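Local coordinates for protein Tni2 (Pseudomonas fluorescens, PDB 6B12) that probably acts as the immunity protein that binds and neutralises the cognate type VI secretion NADase toxin Tne2, protecting the cell from self-intoxication, at residues Leu46-Val49 with Gly53-Ala56; Leu80-Gly85 with Ile91-Gln96; Leu97-Gln102 with Cys124-Gln129; Phe114-Pro119 with Met134-Ile139. All coordinates share one frame; numbering follows the deposited sequence.

Contact 1: residues Leu46-Val49 with Gly53-Ala56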
loop_
_atom_site.group_PDB
_atom_site.type_symbol
_atom_site.label_atom_id
_atom_site.label_comp_id
_atom_site.label_asym_id
_atom_site.label_seq_id
_atom_site.Cartn_x
_atom_site.Cartn_y
_atom_site.Cartn_z
ATOM N N LEU C 46 3.289 22.952 -12.395
ATOM C CA LEU C 46 1.930 22.432 -12.381
ATOM C C LEU C 46 1.710 21.716 -11.064
ATOM O O LEU C 46 2.650 21.203 -10.452
ATOM C CB LEU C 46 1.695 21.476 -13.557
ATOM C CG LEU C 46 1.954 22.158 -14.909
ATOM C CD1 LEU C 46 2.120 21.098 -15.972
ATOM C CD2 LEU C 46 0.759 23.066 -15.231
ATOM N N SER C 47 0.460 21.655 -10.636
ATOM C CA SER C 47 0.223 20.985 -9.369
ATOM C C SER C 47 -1.197 20.453 -9.312
ATOM O O SER C 47 -2.064 20.858 -10.084
ATOM C CB SER C 47 0.453 21.936 -8.197
ATOM O OG SER C 47 -0.516 22.964 -8.240
ATOM N N VAL C 48 -1.411 19.547 -8.364
ATOM C CA VAL C 48 -2.745 19.157 -7.905
ATOM C C VAL C 48 -2.758 19.268 -6.389
ATOM O O VAL C 48 -1.758 18.977 -5.728
ATOM C CB VAL C 48 -3.103 17.733 -8.366
ATOM C CG1 VAL C 48 -3.243 17.718 -9.900
ATOM C CG2 VAL C 48 -2.030 16.737 -7.907
ATOM N N VAL C 49 -3.879 19.716 -5.829
ATOM C CA VAL C 49 -3.938 20.010 -4.400
ATOM C C VAL C 49 -5.208 19.399 -3.841
ATOM O O VAL C 49 -6.280 19.595 -4.412
ATOM C CB VAL C 49 -3.944 21.527 -4.130
ATOM C CG1 VAL C 49 -4.048 21.794 -2.617
ATOM C CG2 VAL C 49 -2.733 22.189 -4.761
ATOM N N GLY C 53 -5.888 15.022 1.359
ATOM C CA GLY C 53 -4.757 14.144 1.180
ATOM C C GLY C 53 -4.775 13.458 -0.180
ATOM O O GLY C 53 -5.835 13.220 -0.786
ATOM N N LEU C 54 -3.579 13.143 -0.672
ATOM C CA LEU C 54 -3.431 12.440 -1.939
ATOM C C LEU C 54 -2.151 11.629 -1.902
ATOM O O LEU C 54 -1.254 11.883 -1.101
ATOM C CB LEU C 54 -3.421 13.413 -3.124
ATOM C CG LEU C 54 -2.269 14.436 -3.147
ATOM C CD1 LEU C 54 -1.076 13.951 -3.978
ATOM C CD2 LEU C 54 -2.744 15.789 -3.703
ATOM N N LEU C 55 -2.071 10.640 -2.786
ATOM C CA LEU C 55 -0.870 9.841 -2.946
ATOM C C LEU C 55 -0.511 9.960 -4.412
ATOM O O LEU C 55 -1.343 9.647 -5.265
ATOM C CB LEU C 55 -1.135 8.388 -2.528
ATOM C CG LEU C 55 0.005 7.396 -2.373
ATOM C CD1 LEU C 55 1.019 7.837 -1.287
ATOM C CD2 LEU C 55 -0.597 6.045 -2.019
ATOM N N ALA C 56 0.704 10.440 -4.705
ATOM C CA ALA C 56 1.083 10.732 -6.091
ATOM C C ALA C 56 2.390 10.045 -6.430
ATOM O O ALA C 56 3.324 10.044 -5.617
ATOM C CB ALA C 56 1.255 12.252 -6.328
#
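V48 and L54 form a small apolar contact where the end of strand 44-49, in the N-terminal sheet, comes near the beginning of strand 54-58, the first strand of the next sheet. No hydrogen bond crosses it, and the backbones stay well apart, the V49 and L54 CA atoms being 8.0 Å from each other. The gap is bridged by one leucine branch: L54 CD2 lies 3.9 Å from the carbonyl oxygen V48 O and 4.4 Å from the methyl V48 CG2. L54 holds its CG between the backbone N and the carbonyl carbon (chi1 62°), and from there CD2 reaches back to strand 44-49. V49 touches L54 CD2 only through its carbonyl carbon, while its own CB points the other way.

Both segments are anchored to strand 34-41, V48 by a backbone bond to A37 and L54 by one to V34, and L55 bonds to L68 of strand 64-70. V48 also rests on I67 and W69. With only about 93 Å² buried and dispersion its main component, the contact is a small touch of little directionality, the backbone hydrogen bonds of both segments running to other strands.

Contact 2: residues Leu80-Gly85 with Ile91-Gln96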
loop_
_atom_site.group_PDB
_atom_site.type_symbol
_atom_site.label_atom_id
_atom_site.label_comp_id
_atom_site.label_asym_id
_atom_site.label_seq_id
_atom_site.Cartn_x
_atom_site.Cartn_y
_atom_site.Cartn_z
ATOM N N LEU C 80 -8.664 6.854 -8.090
ATOM C CA LEU C 80 -7.391 6.866 -8.808
ATOM C C LEU C 80 -7.541 7.574 -10.146
ATOM O O LEU C 80 -8.445 7.252 -10.925
ATOM C CB LEU C 80 -6.906 5.430 -9.012
ATOM C CG LEU C 80 -5.623 5.276 -9.829
ATOM C CD1 LEU C 80 -4.411 5.941 -9.145
ATOM C CD2 LEU C 80 -5.394 3.771 -10.115
ATOM N N TYR C 81 -6.632 8.514 -10.423
ATOM C CA TYR C 81 -6.582 9.235 -11.688
ATOM C C TYR C 81 -5.196 9.099 -12.292
ATOM O O TYR C 81 -4.201 9.039 -11.575
ATOM C CB TYR C 81 -6.859 10.729 -11.504
ATOM C CG TYR C 81 -8.210 11.015 -10.904
ATOM C CD1 TYR C 81 -9.337 11.131 -11.715
ATOM C CD2 TYR C 81 -8.365 11.134 -9.523
ATOM C CE1 TYR C 81 -10.589 11.386 -11.156
ATOM C CE2 TYR C 81 -9.598 11.389 -8.958
ATOM C CZ TYR C 81 -10.712 11.510 -9.782
ATOM O OH TYR C 81 -11.952 11.768 -9.234
ATOM N N VAL C 82 -5.150 9.072 -13.619
ATOM C CA VAL C 82 -3.907 9.259 -14.377
ATOM C C VAL C 82 -3.978 10.645 -14.984
ATOM O O VAL C 82 -4.910 10.952 -15.730
ATOM C CB VAL C 82 -3.733 8.190 -15.461
ATOM C CG1 VAL C 82 -2.507 8.511 -16.329
ATOM C CG2 VAL C 82 -3.582 6.838 -14.811
ATOM N N VAL C 83 -2.998 11.486 -14.666
ATOM C CA VAL C 83 -2.974 12.871 -15.111
ATOM C C VAL C 83 -1.826 13.028 -16.093
ATOM O O VAL C 83 -0.733 12.517 -15.855
ATOM C CB VAL C 83 -2.796 13.830 -13.916
ATOM C CG1 VAL C 83 -2.760 15.268 -14.373
ATOM C CG2 VAL C 83 -3.916 13.607 -12.856
ATOM N N SER C 84 -2.078 13.711 -17.195
ATOM C CA SER C 84 -1.015 13.947 -18.164
ATOM C C SER C 84 0.052 14.871 -17.562
ATOM O O SER C 84 -0.204 15.647 -16.641
ATOM C CB SER C 84 -1.589 14.562 -19.450
ATOM O OG SER C 84 -2.144 15.842 -19.213
ATOM N N GLY C 85 1.274 14.766 -18.079
ATOM C CA GLY C 85 2.337 15.609 -17.552
ATOM C C GLY C 85 2.065 17.092 -17.717
ATOM O O GLY C 85 2.490 17.909 -16.889
ATOM N N ILE C 91 -7.689 10.955 -16.585
ATOM C CA ILE C 91 -8.582 9.813 -16.760
ATOM C C ILE C 91 -8.805 9.179 -15.397
ATOM O O ILE C 91 -7.847 8.886 -14.682
ATOM C CB ILE C 91 -8.000 8.766 -17.727
ATOM C CG1 ILE C 91 -7.627 9.410 -19.062
ATOM C CG2 ILE C 91 -9.008 7.605 -17.922
ATOM C CD1 ILE C 91 -6.856 8.481 -20.000
ATOM N N ARG C 92 -10.058 8.943 -15.051
ATOM C CA ARG C 92 -10.378 8.192 -13.850
ATOM C C ARG C 92 -10.245 6.701 -14.143
ATOM O O ARG C 92 -10.831 6.192 -15.113
ATOM C CB ARG C 92 -11.806 8.530 -13.400
ATOM C CG ARG C 92 -12.265 7.811 -12.136
ATOM C CD ARG C 92 -13.733 8.094 -11.885
ATOM N NE ARG C 92 -14.238 7.370 -10.722
ATOM C CZ ARG C 92 -14.526 6.074 -10.711
ATOM N NH1 ARG C 92 -14.361 5.335 -11.808
ATOM N NH2 ARG C 92 -15.004 5.515 -9.601
ATOM N N ILE C 93 -9.460 5.999 -13.330
ATOM C CA ILE C 93 -9.257 4.572 -13.533
ATOM C C ILE C 93 -10.407 3.811 -12.874
ATOM O O ILE C 93 -10.833 4.140 -11.760
ATOM C CB ILE C 93 -7.892 4.141 -12.963
ATOM C CG1 ILE C 93 -6.727 4.940 -13.582
ATOM C CG2 ILE C 93 -7.707 2.623 -13.074
ATOM C CD1 ILE C 93 -6.636 4.840 -15.114
ATOM N N ALA C 94 -10.912 2.780 -13.555
ATOM C CA ALA C 94 -12.032 2.009 -13.023
ATOM C C ALA C 94 -11.669 1.362 -11.684
ATOM O O ALA C 94 -10.593 0.773 -11.544
ATOM C CB ALA C 94 -12.445 0.939 -14.041
ATOM N N ASP C 95 -12.565 1.474 -10.686
ATOM C CA ASP C 95 -12.397 0.707 -9.450
ATOM C C ASP C 95 -13.583 -0.225 -9.201
ATOM O O ASP C 95 -13.830 -0.648 -8.062
ATOM C CB ASP C 95 -12.117 1.601 -8.232
ATOM C CG ASP C 95 -13.141 2.709 -8.025
ATOM O OD1 ASP C 95 -14.300 2.576 -8.452
ATOM O OD2 ASP C 95 -12.766 3.722 -7.388
ATOM N N GLN C 96 -14.321 -0.552 -10.249
ATOM C CA GLN C 96 -15.207 -1.711 -10.267
ATOM C C GLN C 96 -14.627 -2.642 -11.317
ATOM O O GLN C 96 -14.609 -2.305 -12.507
ATOM C CB GLN C 96 -16.646 -1.318 -10.584
ATOM C CG GLN C 96 -17.333 -0.680 -9.411
ATOM C CD GLN C 96 -18.724 -0.209 -9.736
ATOM O OE1 GLN C 96 -19.273 -0.523 -10.794
ATOM N NE2 GLN C 96 -19.307 0.552 -8.824
HETATM O O HOH W 1 -10.605 4.881 -8.966
#
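V82 and I91 face each other as an antiparallel hydrogen-bonded pair: V82 N donates to I91 O at 2.9 Å, nearly straight at 164°, and I91 N returns a bond to V82 O, also 2.9 Å. A third bond, I93 N to L80 O at 2.9 Å, carries the pairing past the non-hydrogen-bonded pair Y81-R92, whose CA atoms approach to 4.5 Å.

The apolar part centres on I93. L80 lies alongside it, pointing the same way, with L80 CD2 3.8 Å from I93 CB. The CD1 methyl of I93 reaches V82 CG2 at 3.7 Å; the isoleucine starts with CG1 beside its backbone N and then bends again at chi2 (-58°), which brings CD1 across to the valine. On the other side of the hairpin, the Y81 ring rests against the base of the R92 chain, Y81 CE1 to R92 CB being 3.8 Å, while the ring and guanidinium planes stand almost perpendicular (86°).

R92 is otherwise extended and ends in a salt bridge to D95, in which R92 NH2 makes a weak, bent bond to D95 OD1 (3.2 Å). The other carboxylate oxygen, D95 OD2, accepts a hydrogen bond from a water that also donates to I93 O and accepts from L80 N, tying the loop after I93 to strand 78-84. Beyond this shell, L80 and I93 pack on Y108 and I139, and V82 on F122, all from the C-terminal sheet. The arrangement is that of an antiparallel beta hairpin, strands 78-84 and 90-92, closing one edge of a four-stranded meander.

Contact 3: residues Leu97-Gln102 with Cys124-Gln129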
loop_
_atom_site.group_PDB
_atom_site.type_symbol
_atom_site.label_atom_id
_atom_site.label_comp_id
_atom_site.label_asym_id
_atom_site.label_seq_id
_atom_site.Cartn_x
_atom_site.Cartn_y
_atom_site.Cartn_z
ATOM N N LEU C 97 -14.123 -3.784 -10.867
ATOM C CA LEU C 97 -13.293 -4.666 -11.667
ATOM C C LEU C 97 -13.962 -6.019 -11.831
ATOM O O LEU C 97 -14.610 -6.525 -10.905
ATOM C CB LEU C 97 -11.924 -4.854 -11.014
ATOM C CG LEU C 97 -11.183 -3.546 -10.737
ATOM C CD1 LEU C 97 -9.816 -3.792 -10.100
ATOM C CD2 LEU C 97 -11.079 -2.741 -12.011
ATOM N N LEU C 98 -13.800 -6.592 -13.016
ATOM C CA LEU C 98 -14.281 -7.935 -13.293
ATOM C C LEU C 98 -13.255 -8.904 -12.736
ATOM O O LEU C 98 -12.122 -8.973 -13.232
ATOM C CB LEU C 98 -14.471 -8.163 -14.787
ATOM C CG LEU C 98 -15.823 -8.000 -15.461
ATOM C CD1 LEU C 98 -15.658 -8.268 -16.958
ATOM C CD2 LEU C 98 -16.837 -8.941 -14.849
ATOM N N ILE C 99 -13.639 -9.642 -11.704
ATOM C CA ILE C 99 -12.767 -10.618 -11.068
ATOM C C ILE C 99 -13.539 -11.923 -11.000
ATOM O O ILE C 99 -14.601 -11.988 -10.365
ATOM C CB ILE C 99 -12.309 -10.159 -9.672
ATOM C CG1 ILE C 99 -11.499 -8.867 -9.763
ATOM C CG2 ILE C 99 -11.518 -11.258 -8.958
ATOM C CD1 ILE C 99 -11.301 -8.187 -8.423
ATOM N N ASN C 100 -13.043 -12.942 -11.699
ATOM C CA ASN C 100 -13.696 -14.245 -11.749
ATOM C C ASN C 100 -15.157 -14.121 -12.182
ATOM O O ASN C 100 -16.062 -14.725 -11.592
ATOM C CB ASN C 100 -13.572 -14.953 -10.398
ATOM C CG ASN C 100 -13.974 -16.404 -10.463
ATOM O OD1 ASN C 100 -13.852 -17.049 -11.504
ATOM N ND2 ASN C 100 -14.477 -16.926 -9.348
ATOM N N GLY C 101 -15.400 -13.314 -13.215
ATOM C CA GLY C 101 -16.733 -13.195 -13.788
ATOM C C GLY C 101 -17.701 -12.326 -13.006
ATOM O O GLY C 101 -18.863 -12.186 -13.419
ATOM N N GLN C 102 -17.281 -11.763 -11.885
ATOM C CA GLN C 102 -18.147 -10.949 -11.050
ATOM C C GLN C 102 -17.662 -9.507 -11.081
ATOM O O GLN C 102 -16.461 -9.256 -11.022
ATOM C CB GLN C 102 -18.149 -11.467 -9.610
ATOM C CG GLN C 102 -18.561 -12.924 -9.484
ATOM C CD GLN C 102 -20.004 -13.146 -9.876
ATOM O OE1 GLN C 102 -20.914 -12.534 -9.314
ATOM N NE2 GLN C 102 -20.224 -14.015 -10.852
ATOM N N CYS C 124 -1.196 -0.283 -8.921
ATOM C CA CYS C 124 -1.893 0.216 -7.746
ATOM C C CYS C 124 -2.592 -0.960 -7.086
ATOM O O CYS C 124 -3.137 -1.844 -7.772
ATOM C CB CYS C 124 -2.879 1.321 -8.122
ATOM S SG CYS C 124 -3.524 2.272 -6.716
HETATM N N MSE C 125 -2.508 -0.994 -5.763
HETATM C CA MSE C 125 -3.044 -2.105 -4.985
HETATM C C MSE C 125 -4.503 -1.800 -4.682
HETATM O O MSE C 125 -4.827 -0.716 -4.217
HETATM C CB MSE C 125 -2.214 -2.302 -3.710
HETATM C CG MSE C 125 -0.730 -2.477 -3.975
HETATM SE SE MSE C 125 -0.332 -3.968 -5.192
HETATM C CE MSE C 125 -1.196 -5.278 -4.099
ATOM N N PHE C 126 -5.371 -2.778 -4.934
ATOM C CA PHE C 126 -6.821 -2.607 -4.921
ATOM C C PHE C 126 -7.398 -3.500 -3.831
ATOM O O PHE C 126 -7.084 -4.693 -3.786
ATOM C CB PHE C 126 -7.364 -2.997 -6.304
ATOM C CG PHE C 126 -8.876 -3.074 -6.431
ATOM C CD1 PHE C 126 -9.607 -1.971 -6.840
ATOM C CD2 PHE C 126 -9.539 -4.287 -6.272
ATOM C CE1 PHE C 126 -10.983 -2.067 -7.023
ATOM C CE2 PHE C 126 -10.912 -4.390 -6.457
ATOM C CZ PHE C 126 -11.638 -3.290 -6.822
ATOM N N SER C 127 -8.194 -2.910 -2.928
ATOM C CA SER C 127 -8.853 -3.655 -1.861
ATOM C C SER C 127 -10.290 -3.931 -2.285
ATOM O O SER C 127 -11.096 -2.997 -2.388
ATOM C CB SER C 127 -8.807 -2.867 -0.550
ATOM O OG SER C 127 -9.337 -3.657 0.513
ATOM N N ARG C 128 -10.611 -5.209 -2.510
ATOM C CA ARG C 128 -11.951 -5.586 -2.946
ATOM C C ARG C 128 -12.945 -5.342 -1.814
ATOM O O ARG C 128 -12.718 -5.756 -0.685
ATOM C CB ARG C 128 -11.965 -7.059 -3.364
ATOM C CG ARG C 128 -13.319 -7.574 -3.812
ATOM C CD ARG C 128 -13.164 -8.873 -4.580
ATOM N NE ARG C 128 -12.724 -9.993 -3.741
ATOM C CZ ARG C 128 -12.421 -11.201 -4.213
ATOM N NH1 ARG C 128 -12.496 -11.449 -5.527
ATOM N NH2 ARG C 128 -12.011 -12.146 -3.383
ATOM N N GLN C 129 -14.037 -4.644 -2.110
ATOM C CA GLN C 129 -14.894 -4.146 -1.038
ATOM C C GLN C 129 -15.513 -5.279 -0.230
ATOM O O GLN C 129 -15.631 -5.180 0.998
ATOM C CB GLN C 129 -15.974 -3.243 -1.630
ATOM C CG GLN C 129 -17.006 -2.749 -0.642
ATOM C CD GLN C 129 -18.300 -2.356 -1.335
ATOM O OE1 GLN C 129 -18.356 -1.352 -2.045
ATOM N NE2 GLN C 129 -19.341 -3.163 -1.152
#
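L97 meets F126 in a CH-pi contact of almost ideal geometry. L97 CD1 sits over the middle of the ring, 3.5 Å from the F126 centroid and 4° off the normal, and is roughly equidistant from all six ring carbons. The two side chains approach from opposite directions. L97 turns its CG beside the backbone N and then runs straight on through chi2 (-179°), delivering CD1 to the ring face; Y108 meets the same phenylalanine in an edge-to-face pair.

Looser apolar packing continues along the strand, with I99 CD1 4.3 Å from F126 CE2, obliquely placed. The CG2 branch of I99 touches R128 NH1 at 3.6 Å, at the edge of the guanidinium and near its plane. R128 bends at chi3 to come there, and its principal polar partner is D131, in a salt bridge through NH2.

No hydrogen bond joins the two segments; within 97-102, I99 N donates to Q102 O at 2.9 Å and Q102 N to I99 O at 3.1 Å, closing a type I' turn with N100 and G101 at positive phi.

Strand 102-112 separates strands 96-99 and 121-128 in sheet order, yet their axes cross at -72° with a closest approach of 10.8 Å. L97 and I99 also reach V137 and F135, so the edge strand folds over the face bearing F126: a tight type I' hairpin at the margin of a strongly twisted five-stranded antiparallel sheet.

Contact 4: residues Phe114-Pro119 with Met134-Ile139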
loop_
_atom_site.group_PDB
_atom_site.type_symbol
_atom_site.label_atom_id
_atom_site.label_comp_id
_atom_site.label_asym_id
_atom_site.label_seq_id
_atom_site.Cartn_x
_atom_site.Cartn_y
_atom_site.Cartn_z
ATOM N N PHE C 114 6.820 -2.807 -9.895
ATOM C CA PHE C 114 7.346 -4.094 -10.320
ATOM C C PHE C 114 8.049 -3.947 -11.666
ATOM O O PHE C 114 7.851 -2.953 -12.369
ATOM C CB PHE C 114 6.218 -5.134 -10.434
ATOM C CG PHE C 114 5.574 -5.472 -9.119
ATOM C CD1 PHE C 114 6.114 -6.441 -8.301
ATOM C CD2 PHE C 114 4.432 -4.807 -8.706
ATOM C CE1 PHE C 114 5.519 -6.754 -7.072
ATOM C CE2 PHE C 114 3.828 -5.094 -7.468
ATOM C CZ PHE C 114 4.378 -6.081 -6.661
ATOM N N PRO C 115 8.880 -4.911 -12.050
ATOM C CA PRO C 115 9.450 -4.886 -13.405
ATOM C C PRO C 115 8.358 -4.901 -14.464
ATOM O O PRO C 115 7.360 -5.617 -14.342
ATOM C CB PRO C 115 10.311 -6.156 -13.464
ATOM C CG PRO C 115 10.165 -6.839 -12.137
ATOM C CD PRO C 115 9.523 -5.909 -11.177
ATOM N N GLN C 116 8.544 -4.081 -15.501
ATOM C CA GLN C 116 7.548 -3.963 -16.556
ATOM C C GLN C 116 8.239 -3.922 -17.910
ATOM O O GLN C 116 9.391 -3.510 -18.028
ATOM C CB GLN C 116 6.678 -2.705 -16.392
ATOM C CG GLN C 116 5.928 -2.602 -15.078
ATOM C CD GLN C 116 4.808 -3.630 -14.963
ATOM O OE1 GLN C 116 4.468 -4.311 -15.938
ATOM N NE2 GLN C 116 4.226 -3.739 -13.774
ATOM N N VAL C 117 7.498 -4.330 -18.945
ATOM C CA VAL C 117 8.022 -4.252 -20.307
ATOM C C VAL C 117 7.878 -2.856 -20.887
ATOM O O VAL C 117 8.435 -2.572 -21.950
ATOM C CB VAL C 117 7.320 -5.285 -21.213
ATOM C CG1 VAL C 117 7.179 -6.632 -20.492
ATOM C CG2 VAL C 117 5.950 -4.780 -21.636
ATOM N N SER C 118 7.156 -1.964 -20.213
ATOM C CA SER C 118 6.974 -0.620 -20.672
ATOM C C SER C 118 6.993 0.327 -19.485
ATOM O O SER C 118 6.301 0.073 -18.478
ATOM C CB SER C 118 5.649 -0.463 -21.417
ATOM O OG SER C 118 5.363 0.909 -21.571
ATOM N N PRO C 119 7.725 1.438 -19.586
ATOM C CA PRO C 119 7.694 2.443 -18.508
ATOM C C PRO C 119 6.337 3.084 -18.332
ATOM O O PRO C 119 6.125 3.794 -17.331
ATOM C CB PRO C 119 8.730 3.487 -18.965
ATOM C CG PRO C 119 9.612 2.758 -19.893
ATOM C CD PRO C 119 8.691 1.806 -20.637
HETATM N N MSE C 134 -6.778 -8.288 -1.462
HETATM C CA MSE C 134 -5.917 -7.352 -2.179
HETATM C C MSE C 134 -5.629 -7.871 -3.571
HETATM O O MSE C 134 -5.365 -9.070 -3.765
HETATM C CB MSE C 134 -4.584 -7.129 -1.449
HETATM C CG MSE C 134 -4.699 -6.622 -0.017
HETATM SE SE MSE C 134 -5.592 -4.884 0.068
HETATM C CE MSE C 134 -4.670 -3.966 -1.385
ATOM N N PHE C 135 -5.661 -6.966 -4.535
ATOM C CA PHE C 135 -5.343 -7.299 -5.909
ATOM C C PHE C 135 -4.313 -6.313 -6.416
ATOM O O PHE C 135 -4.412 -5.114 -6.158
ATOM C CB PHE C 135 -6.570 -7.259 -6.799
ATOM C CG PHE C 135 -7.521 -8.364 -6.518
ATOM C CD1 PHE C 135 -8.388 -8.284 -5.444
ATOM C CD2 PHE C 135 -7.529 -9.493 -7.313
ATOM C CE1 PHE C 135 -9.261 -9.326 -5.158
ATOM C CE2 PHE C 135 -8.408 -10.534 -7.044
ATOM C CZ PHE C 135 -9.267 -10.449 -5.969
ATOM N N ARG C 136 -3.327 -6.836 -7.120
ATOM C CA ARG C 136 -2.371 -6.007 -7.843
ATOM C C ARG C 136 -2.976 -5.646 -9.192
ATOM O O ARG C 136 -3.358 -6.544 -9.965
ATOM C CB ARG C 136 -1.059 -6.767 -8.017
ATOM C CG ARG C 136 -0.158 -6.140 -9.057
ATOM C CD ARG C 136 1.109 -6.959 -9.216
ATOM N NE ARG C 136 1.828 -6.546 -10.422
ATOM C CZ ARG C 136 2.975 -7.082 -10.809
ATOM N NH1 ARG C 136 3.536 -8.042 -10.072
ATOM N NH2 ARG C 136 3.564 -6.649 -11.916
ATOM N N VAL C 137 -3.094 -4.348 -9.470
ATOM C CA VAL C 137 -3.697 -3.860 -10.710
ATOM C C VAL C 137 -2.638 -3.081 -11.475
ATOM O O VAL C 137 -2.199 -2.012 -11.042
ATOM C CB VAL C 137 -4.941 -3.001 -10.450
ATOM C CG1 VAL C 137 -5.603 -2.595 -11.796
ATOM C CG2 VAL C 137 -5.936 -3.768 -9.582
ATOM N N ASP C 138 -2.213 -3.628 -12.602
ATOM C CA ASP C 138 -1.267 -2.952 -13.475
ATOM C C ASP C 138 -2.045 -2.152 -14.507
ATOM O O ASP C 138 -2.998 -2.657 -15.106
ATOM C CB ASP C 138 -0.355 -3.965 -14.170
ATOM C CG ASP C 138 0.703 -4.548 -13.236
ATOM O OD1 ASP C 138 0.681 -4.280 -12.007
ATOM O OD2 ASP C 138 1.571 -5.287 -13.727
ATOM N N ILE C 139 -1.619 -0.908 -14.720
ATOM C CA ILE C 139 -2.353 0.072 -15.511
ATOM C C ILE C 139 -1.384 0.716 -16.503
ATOM O O ILE C 139 -0.281 1.097 -16.119
ATOM C CB ILE C 139 -2.992 1.137 -14.595
ATOM C CG1 ILE C 139 -4.013 0.459 -13.654
ATOM C CG2 ILE C 139 -3.668 2.255 -15.411
ATOM C CD1 ILE C 139 -4.201 1.188 -12.325
HETATM O O HOH W 2 5.881 -7.511 -13.182
HETATM O O HOH W 3 2.048 -5.844 -16.150
#
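Between the F114-P119 loop and strand 134-140 the backbones keep their distance, with F114 and D138 nearest at 9.2 Å between CA atoms, and side chains span the interval. The guanidinium of R136 lies flat on the F114 ring, centres 3.8 Å apart and planes at 6°, a cation-pi stack with NH1 above the middle of the ring. F114 CB continues the contact over the guanidinium face, 3.4 Å from R136 NH2. An extended R136 chain, with CG anti to the backbone N (chi1 165°), carries the group out to this position.

The loop joins strands 102-112 and 121-128, neighbours in the C-terminal antiparallel sheet, and is thus pinned to the next strand along. Its F114 also packs on a polar side chain of the other protein chain, consistent with a place at the interface with the toxin.

D138 holds the guanidinium side-on, R136 NE bonding to D138 OD1 at 3.0 Å and R136 NH2 to D138 OD2 at 3.0 Å, the latter through the syn lone pair. T123 OG1 bonds to the same OD1. Q116 NE2 comes to D138 OD2 from above the carboxylate plane, at 3.1 Å. A water links P115 O to R136 NH2 in the guanidinium plane.

The four contacts run from the N-terminal sheet to the C-terminal one. Contacts 1 and 2, with centres 13 Å apart, meet where L46 CD1 packs 3.3 Å from G85 O. Contact 2 faces the last sheet: L80 CD2 lies 3.6 Å from I139 CD1 of contact 4, and D95 O is 3.3 Å from F126 CE1 of contact 3. Contacts 3 and 4 interleave along the chain and share neighbouring strands, probably hydrogen-bonded from F135 N to F126 O (2.8 Å). Contacts 1 and 3 lie on opposite sides of the chain's centre, their own centres about 25 Å apart. The partner protein chain reaches L55 in contact 1 and F114 and M134 in contact 4.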